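Side-chain contacts in tRNA threonylcarbamoyladenosine dehydratase (Escherichia coli, PDB 4D79), which catalyses the ATP-dependent dehydration of threonylcarbamoyladenosine at position 37 of tRNA to its cyclic form, and can accept sulfur from the desulfurase CsdA in vitro: residues I5-A8 against W9-R12; A24-L27 against F28-H32; I139-C142 against R143-I147; R182-L185 against K186-G190. All coordinates share one frame; numbering follows the deposited sequence.

Contact 1: I5-A8 against W9-R12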
# COMPACT_ATOMS: atom_id res chain seq x y z
N ILE B 5 -22.17 -7.58 -14.58
CA ILE B 5 -21.35 -6.37 -14.49
C ILE B 5 -22.11 -5.21 -15.12
O ILE B 5 -22.54 -5.29 -16.28
CB ILE B 5 -19.98 -6.59 -15.15
CG1 ILE B 5 -19.16 -7.51 -14.26
CG2 ILE B 5 -19.20 -5.26 -15.40
CD1 ILE B 5 -17.88 -8.02 -14.85
N SER B 6 -22.39 -4.17 -14.33
CA SER B 6 -23.11 -2.99 -14.78
C SER B 6 -22.21 -2.00 -15.54
O SER B 6 -20.97 -2.07 -15.53
CB SER B 6 -23.75 -2.27 -13.60
OG SER B 6 -22.74 -1.66 -12.79
N ASP B 7 -22.86 -1.02 -16.17
CA ASP B 7 -22.09 0.04 -16.80
C ASP B 7 -21.31 0.82 -15.75
O ASP B 7 -20.16 1.18 -15.99
CB ASP B 7 -23.00 0.99 -17.58
CG ASP B 7 -23.48 0.41 -18.92
OD1 ASP B 7 -22.88 -0.56 -19.44
OD2 ASP B 7 -24.44 0.97 -19.47
N ALA B 8 -21.90 1.04 -14.58
CA ALA B 8 -21.19 1.71 -13.49
C ALA B 8 -19.96 0.93 -13.04
O ALA B 8 -18.91 1.51 -12.77
CB ALA B 8 -22.12 1.96 -12.32
N TRP B 9 -20.09 -0.39 -12.90
CA TRP B 9 -18.97 -1.26 -12.58
C TRP B 9 -17.86 -1.11 -13.61
O TRP B 9 -16.67 -1.08 -13.25
CB TRP B 9 -19.47 -2.69 -12.52
CG TRP B 9 -18.57 -3.71 -11.90
CD1 TRP B 9 -17.38 -4.14 -12.36
CD2 TRP B 9 -18.84 -4.46 -10.73
NE1 TRP B 9 -16.88 -5.11 -11.54
CE2 TRP B 9 -17.77 -5.32 -10.52
CE3 TRP B 9 -19.92 -4.49 -9.83
CZ2 TRP B 9 -17.71 -6.20 -9.44
CZ3 TRP B 9 -19.87 -5.36 -8.78
CH2 TRP B 9 -18.78 -6.21 -8.59
N ARG B 10 -18.21 -1.09 -14.90
CA ARG B 10 -17.16 -0.90 -15.90
C ARG B 10 -16.52 0.49 -15.80
O ARG B 10 -15.35 0.64 -16.17
CB ARG B 10 -17.67 -1.15 -17.30
CG ARG B 10 -17.62 -2.60 -17.74
CD ARG B 10 -17.96 -2.73 -19.24
NE ARG B 10 -19.33 -2.37 -19.41
CZ ARG B 10 -20.35 -3.21 -19.26
NH1 ARG B 10 -20.16 -4.49 -18.97
NH2 ARG B 10 -21.56 -2.75 -19.40
N GLN B 11 -17.24 1.51 -15.35
CA GLN B 11 -16.58 2.81 -15.16
C GLN B 11 -15.59 2.74 -14.00
O GLN B 11 -14.49 3.30 -14.07
CB GLN B 11 -17.61 3.90 -14.88
CG GLN B 11 -18.44 4.30 -16.13
CD GLN B 11 -17.57 4.63 -17.31
OE1 GLN B 11 -17.48 3.86 -18.27
NE2 GLN B 11 -16.90 5.77 -17.23
N ARG B 12 -15.99 2.09 -12.91
CA ARG B 12 -15.11 1.98 -11.74
C ARG B 12 -13.89 1.12 -12.05
O ARG B 12 -12.78 1.44 -11.61
CB ARG B 12 -15.89 1.41 -10.57
CG ARG B 12 -16.96 2.32 -10.03
CD ARG B 12 -17.62 1.76 -8.78
NE ARG B 12 -18.47 2.81 -8.23
CZ ARG B 12 -19.77 2.93 -8.43
NH1 ARG B 12 -20.47 1.99 -9.06
NH2 ARG B 12 -20.39 3.95 -7.88
O HOH W 1 -19.48 2.00 -18.56
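Ser6 OG has two partners: it accepts the Trp9 N-H in a nearly straight bond of 2.9 Å (166°), and it is also hydrogen-bonded to Glu99 OE1. This is the N-cap of helix 7-20. Serine suits it because its short hydroxyl, set between the backbone N and the carbonyl carbon (chi1 70°), can turn back to an amide of the first turn. With an alanine here, the Trp9 N-H would probably lose its capping acceptor and Glu99 a polar mate. Asp7, whose negative charge is probably favourable in the first turn of a helix, forms a salt bridge through OD1 to Arg10 NH2 at 2.6 Å. OD1 lies close to the guanidinium plane, although the carboxylate is turned 69° from it. The bend of the Arg10 chain at chi3 folds the guanidinium back, so that Ser6 O stands over the centre of one face, 3.9 Å from Arg10 CZ. Ile5 supplies the apolar side: its CG2 reaches Trp9 CD1 at 3.7 Å while CG1 lies over a face of the indole. Helix 22-29 packs against both residues. On the polar flank one water donates to Asp7 O (2.8 Å) and to Gln11 OE1 (2.7 Å).

Contact 2: A24-L27 against F28-H32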
# COMPACT_ATOMS: atom_id res chain seq x y z
N ALA B 24 -10.81 -11.95 -16.58
CA ALA B 24 -10.49 -11.70 -15.19
C ALA B 24 -11.50 -10.76 -14.55
O ALA B 24 -11.83 -10.92 -13.37
CB ALA B 24 -9.08 -11.12 -15.10
N LEU B 25 -11.95 -9.72 -15.26
CA LEU B 25 -12.91 -8.81 -14.64
C LEU B 25 -14.14 -9.59 -14.15
O LEU B 25 -14.66 -9.34 -13.06
CB LEU B 25 -13.32 -7.71 -15.61
CG LEU B 25 -14.19 -6.60 -15.01
CD1 LEU B 25 -13.36 -5.65 -14.12
CD2 LEU B 25 -14.90 -5.79 -16.12
N GLN B 26 -14.63 -10.50 -14.96
CA GLN B 26 -15.79 -11.29 -14.57
C GLN B 26 -15.43 -12.29 -13.47
O GLN B 26 -16.21 -12.51 -12.54
CB GLN B 26 -16.39 -12.01 -15.79
CG GLN B 26 -17.63 -12.80 -15.44
CD GLN B 26 -18.82 -11.95 -15.11
OE1 GLN B 26 -19.42 -11.31 -15.99
NE2 GLN B 26 -19.12 -11.85 -13.84
N LEU B 27 -14.24 -12.90 -13.56
CA LEU B 27 -13.79 -13.81 -12.50
C LEU B 27 -13.79 -13.10 -11.15
O LEU B 27 -14.22 -13.66 -10.14
CB LEU B 27 -12.39 -14.33 -12.81
CG LEU B 27 -11.76 -15.31 -11.81
CD1 LEU B 27 -12.50 -16.67 -11.85
CD2 LEU B 27 -10.29 -15.48 -12.14
N PHE B 28 -13.22 -11.88 -11.11
CA PHE B 28 -13.19 -11.10 -9.89
C PHE B 28 -14.59 -10.74 -9.42
O PHE B 28 -14.90 -10.81 -8.21
CB PHE B 28 -12.34 -9.82 -10.07
CG PHE B 28 -10.88 -10.05 -10.45
CD1 PHE B 28 -10.28 -11.29 -10.34
CD2 PHE B 28 -10.10 -8.98 -10.92
CE1 PHE B 28 -8.93 -11.47 -10.69
CE2 PHE B 28 -8.75 -9.17 -11.26
CZ PHE B 28 -8.18 -10.41 -11.15
N ALA B 29 -15.46 -10.33 -10.34
CA ALA B 29 -16.81 -9.94 -9.93
C ALA B 29 -17.58 -11.12 -9.32
O ALA B 29 -18.42 -10.94 -8.43
CB ALA B 29 -17.58 -9.37 -11.12
N ASP B 30 -17.29 -12.33 -9.78
CA ASP B 30 -17.93 -13.55 -9.33
C ASP B 30 -17.28 -14.13 -8.08
O ASP B 30 -17.80 -15.11 -7.51
CB ASP B 30 -17.85 -14.62 -10.43
CG ASP B 30 -18.75 -14.35 -11.59
OD1 ASP B 30 -19.71 -13.61 -11.41
OD2 ASP B 30 -18.56 -14.97 -12.66
N ALA B 31 -16.17 -13.55 -7.64
CA ALA B 31 -15.40 -14.13 -6.54
C ALA B 31 -15.94 -13.67 -5.20
O ALA B 31 -16.54 -12.60 -5.07
CB ALA B 31 -13.92 -13.77 -6.64
N HIS B 32 -15.74 -14.51 -4.20
CA HIS B 32 -16.08 -14.17 -2.83
C HIS B 32 -14.82 -14.44 -2.02
O HIS B 32 -14.42 -15.60 -1.86
CB HIS B 32 -17.27 -15.00 -2.32
CG HIS B 32 -17.79 -14.52 -1.00
ND1 HIS B 32 -18.91 -15.06 -0.38
CD2 HIS B 32 -17.33 -13.55 -0.17
CE1 HIS B 32 -19.12 -14.43 0.76
NE2 HIS B 32 -18.18 -13.50 0.91
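Ala24 O and Phe28 N share a short, nearly straight backbone bond (2.8 Å, 170°), one of the i to i+4 bonds of the closing turns of helix 22-29, which leads into strand 32-36 of the Rossmann-type sheet. Ala29 N to Leu25 O and Asp30 N to Gln26 O continue the pattern, and a weak second bond runs from Asp30 N to Leu27 O.

The Phe28 ring makes two kinds of contact. CG stands anti to the carbonyl carbon (chi1 -60°), which swings the ring back along the helix until the polar Ala24 O sits over one face, 3.2 Å from Phe28 CG. The apolar touch is at the far end, where Phe28 CZ meets Ala24 CB at 4.1 Å; the small alanine is consistent with the ring lying so near the backbone. Leu257 and Met261 of helix 242-266 pack on the ring and Tyr20 meets it edge-to-face, so a serine in its place would probably open a gap between these helices.

The polar pair is Gln26 and Asp30. Each is anchored to the backbone of Val3, the glutamine through NE2 to its O and the aspartate through OD1 to its N. Between them, with amide and carboxylate planes 24° apart, Gln26 NE2 makes a weak bond to Asp30 OD1 at 3.1 Å.

Contact 3: I139-C142 against R143-I147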
# COMPACT_ATOMS: atom_id res chain seq x y z
N ILE B 139 -5.38 -21.68 9.44
CA ILE B 139 -4.49 -22.25 8.43
C ILE B 139 -4.68 -23.75 8.31
O ILE B 139 -4.75 -24.29 7.20
CB ILE B 139 -3.03 -21.87 8.74
CG1 ILE B 139 -2.84 -20.38 8.46
CG2 ILE B 139 -2.02 -22.71 7.91
CD1 ILE B 139 -1.58 -19.88 9.01
N ALA B 140 -4.72 -24.45 9.46
CA ALA B 140 -4.88 -25.89 9.45
C ALA B 140 -6.19 -26.29 8.76
O ALA B 140 -6.20 -27.19 7.91
CB ALA B 140 -4.80 -26.43 10.88
N TYR B 141 -7.27 -25.57 9.04
CA TYR B 141 -8.55 -25.87 8.42
C TYR B 141 -8.53 -25.63 6.91
O TYR B 141 -8.98 -26.49 6.14
CB TYR B 141 -9.67 -25.06 9.08
CG TYR B 141 -11.02 -25.51 8.57
CD1 TYR B 141 -11.68 -26.59 9.17
CD2 TYR B 141 -11.57 -24.92 7.46
CE1 TYR B 141 -12.91 -27.04 8.68
CE2 TYR B 141 -12.80 -25.35 6.96
CZ TYR B 141 -13.45 -26.43 7.57
OH TYR B 141 -14.64 -26.82 7.07
N CYS B 142 -8.03 -24.46 6.46
CA CYS B 142 -8.04 -24.21 5.03
C CYS B 142 -7.10 -25.16 4.31
O CYS B 142 -7.43 -25.65 3.23
CB CYS B 142 -7.63 -22.75 4.73
SG CYS B 142 -8.91 -21.64 5.29
N ARG B 143 -5.94 -25.44 4.91
CA ARG B 143 -5.00 -26.39 4.31
C ARG B 143 -5.63 -27.78 4.13
O ARG B 143 -5.58 -28.34 3.03
CB ARG B 143 -3.75 -26.47 5.16
CG ARG B 143 -2.64 -27.36 4.61
CD ARG B 143 -1.55 -27.47 5.69
NE ARG B 143 -0.42 -28.32 5.34
CZ ARG B 143 -0.28 -29.60 5.67
NH1 ARG B 143 -1.22 -30.24 6.36
NH2 ARG B 143 0.83 -30.23 5.29
N ARG B 144 -6.27 -28.32 5.19
CA ARG B 144 -6.90 -29.65 5.16
C ARG B 144 -7.99 -29.72 4.12
O ARG B 144 -8.21 -30.78 3.50
CB ARG B 144 -7.52 -30.00 6.52
CG ARG B 144 -6.61 -30.34 7.60
CD ARG B 144 -7.35 -30.37 8.95
NE ARG B 144 -6.42 -30.71 10.03
CZ ARG B 144 -6.76 -30.89 11.30
NH1 ARG B 144 -8.02 -30.77 11.68
NH2 ARG B 144 -5.83 -31.19 12.19
N ASN B 145 -8.72 -28.62 3.92
CA ASN B 145 -9.89 -28.60 3.07
C ASN B 145 -9.61 -28.09 1.68
O ASN B 145 -10.54 -27.94 0.88
CB ASN B 145 -10.99 -27.81 3.77
CG ASN B 145 -11.60 -28.60 4.92
OD1 ASN B 145 -12.36 -29.55 4.68
ND2 ASN B 145 -11.27 -28.24 6.15
N LYS B 146 -8.34 -27.84 1.37
CA LYS B 146 -7.92 -27.34 0.07
C LYS B 146 -8.63 -26.02 -0.27
O LYS B 146 -8.99 -25.76 -1.42
CB LYS B 146 -8.16 -28.39 -1.00
CG LYS B 146 -7.42 -29.70 -0.66
CD LYS B 146 -7.62 -30.76 -1.73
CE LYS B 146 -6.84 -32.04 -1.44
NZ LYS B 146 -7.24 -32.74 -0.18
N ILE B 147 -8.86 -25.20 0.74
CA ILE B 147 -9.42 -23.87 0.53
C ILE B 147 -8.27 -22.92 0.17
O ILE B 147 -7.28 -22.87 0.92
CB ILE B 147 -10.14 -23.39 1.79
CG1 ILE B 147 -11.33 -24.33 2.14
CG2 ILE B 147 -10.55 -21.92 1.66
CD1 ILE B 147 -11.97 -23.99 3.44
O HOH W 2 -3.72 -28.89 7.76
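Cys142 O receives Ile147 N at 2.9 Å and Arg143 O receives Lys146 N at 3.3 Å, the nested 6→1 and 5→2 backbone bonds of a Schellman motif in which Lys146, with a positive phi, turns the chain out of helix 132-144. The motif's usual apolar pair is present: Cys142 CB meets Ile147 CB at 3.9 Å, and Cys142 SG continues the contact, 4.0 Å from Ile147 CG2. Asparagine suits the place just past the last helical residue, since the backbone N and ND2 of Asn145 both donate to Tyr141 O, approaching from opposite faces of that carbonyl; the ND2 bond is 2.9 Å long (155°). The same ND2 lies over the centre of the Tyr141 ring, 3.2 Å from Tyr141 CZ, with the amide plane tilted 38° from the ring. The tyrosine is placed by CG standing anti to its backbone N (chi1 -172°). Ile147 CD1 adds an apolar touch at Tyr141 CE2, 3.9 Å away. A water bridges Ala140 O and Arg143 NH1, while Arg143 NE bonds Leu199 O. The helix is the crossover of the beta-alpha-beta unit between strands 124-127 and 149-152: Cys142 packs on Leu149, Tyr141 on helix 114-118, and Ile139 and Ala140 on helix 176-189.

Contact 4: R182-L185 against K186-G190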
# COMPACT_ATOMS: atom_id res chain seq x y z
N ARG B 182 4.37 -21.98 12.87
CA ARG B 182 4.82 -23.32 12.51
C ARG B 182 4.83 -24.24 13.73
O ARG B 182 4.41 -25.39 13.65
CB ARG B 182 6.22 -23.26 11.89
CG ARG B 182 6.25 -22.63 10.51
CD ARG B 182 7.59 -22.87 9.85
NE ARG B 182 8.67 -22.22 10.58
CZ ARG B 182 9.18 -21.03 10.29
NH1 ARG B 182 8.72 -20.32 9.26
NH2 ARG B 182 10.15 -20.54 11.03
N GLU B 183 5.28 -23.73 14.87
CA GLU B 183 5.34 -24.57 16.06
C GLU B 183 3.95 -24.98 16.53
O GLU B 183 3.73 -26.14 16.92
CB GLU B 183 6.12 -23.84 17.16
CG GLU B 183 7.58 -23.55 16.80
CD GLU B 183 8.26 -24.69 16.06
OE1 GLU B 183 8.57 -25.72 16.70
OE2 GLU B 183 8.49 -24.56 14.84
N ARG B 184 2.98 -24.05 16.50
CA ARG B 184 1.63 -24.39 16.94
C ARG B 184 0.94 -25.32 15.95
O ARG B 184 0.16 -26.19 16.34
CB ARG B 184 0.78 -23.14 17.15
CG ARG B 184 -0.51 -23.43 17.89
CD ARG B 184 -0.20 -23.77 19.35
NE ARG B 184 0.16 -22.60 20.15
CZ ARG B 184 -0.73 -21.88 20.84
NH1 ARG B 184 -2.00 -22.25 20.87
NH2 ARG B 184 -0.34 -20.82 21.54
N LEU B 185 1.18 -25.12 14.66
CA LEU B 185 0.59 -26.02 13.67
C LEU B 185 1.02 -27.45 13.92
O LEU B 185 0.21 -28.38 13.80
CB LEU B 185 0.99 -25.60 12.26
CG LEU B 185 0.24 -24.41 11.67
CD1 LEU B 185 0.90 -23.89 10.39
CD2 LEU B 185 -1.22 -24.79 11.40
N LYS B 186 2.28 -27.65 14.28
CA LYS B 186 2.77 -29.00 14.52
C LYS B 186 2.16 -29.58 15.79
O LYS B 186 1.54 -30.64 15.76
CB LYS B 186 4.30 -28.97 14.56
CG LYS B 186 4.95 -30.31 14.93
CD LYS B 186 6.47 -30.23 14.80
CE LYS B 186 7.17 -31.47 15.36
NZ LYS B 186 8.64 -31.49 15.05
N SER B 187 2.26 -28.85 16.91
CA SER B 187 1.87 -29.41 18.20
C SER B 187 0.36 -29.56 18.31
O SER B 187 -0.12 -30.55 18.87
CB SER B 187 2.43 -28.54 19.33
OG SER B 187 1.87 -27.24 19.30
N ASP B 188 -0.42 -28.61 17.79
CA ASP B 188 -1.86 -28.59 18.00
C ASP B 188 -2.68 -29.22 16.87
O ASP B 188 -3.85 -29.52 17.08
CB ASP B 188 -2.37 -27.16 18.20
CG ASP B 188 -2.04 -26.61 19.56
OD1 ASP B 188 -1.05 -27.08 20.14
OD2 ASP B 188 -2.76 -25.71 20.04
N PHE B 189 -2.11 -29.36 15.67
CA PHE B 189 -2.87 -29.81 14.50
C PHE B 189 -2.17 -30.88 13.68
O PHE B 189 -2.71 -31.29 12.65
CB PHE B 189 -3.19 -28.60 13.59
CG PHE B 189 -4.06 -27.58 14.25
CD1 PHE B 189 -5.45 -27.74 14.24
CD2 PHE B 189 -3.52 -26.49 14.91
CE1 PHE B 189 -6.26 -26.82 14.86
CE2 PHE B 189 -4.33 -25.57 15.53
CZ PHE B 189 -5.69 -25.73 15.51
N GLY B 190 -0.99 -31.32 14.10
CA GLY B 190 -0.27 -32.34 13.37
C GLY B 190 0.21 -31.91 12.02
O GLY B 190 0.53 -32.77 11.19
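Arg184 leaves the helix with CG anti to its backbone N and then bends at chi2 and chi3 (70° and 75°), which curls the chain round to lie beside Asp188, one turn further along. Between the two side chains the nearest atoms are Arg184 CD and Asp188 OD2, 3.3 Å apart. The salt bridge is long, with Arg184 NH1 3.6 Å from Asp188 OD2; the oxygen sits at the guanidinium edge, near its plane, the two flat groups turned 50° apart. An acid so near a helix C-terminus is probably poorly placed for the helix dipole, which the arginine's charge may offset. Ser187 OG is 3.2 Å from Glu183 O and 3.0 Å from Asp188 OD1, both possible acceptors for its one proton. These residues form the last turns of helix 176-189, whose backbone bonds run i to i+4, as in Asp188 N to Arg184 O at 2.9 Å; that from Phe189 N to Leu185 O is weak. Gly190 takes a positive phi, a conformation glycine adopts easily, while its N bonds Lys186 O. Phe189 has its CB 3.4 Å from Leu185 O, which lies at the ring edge, and the ring packs on Ala137 and Ala140 of helix 132-144.

The four contacts follow one another along the chain and fall into two pairs on the Rossmann-type ThiF fold. Contacts 1 and 2, with centres about 13 Å apart, lie on the consecutive helices 7-20 and 22-29 and touch, Trp9 CZ2 reaching Ala29 CB at 3.6 Å. Contacts 3 and 4, about 14 Å apart between centres, join the C-terminal turns of helices 132-144 and 176-189: Ala140 CB packs on Phe189 CG, and Arg144 NH2 probably bonds Phe189 O. Contacts 1 and 4 stand about 45 Å apart, centre to centre, on opposite sides of the chain's centre. One contact lies at a helix start and three at helix ends around the sheet; Arg12 also packs on Val67 of the second subunit.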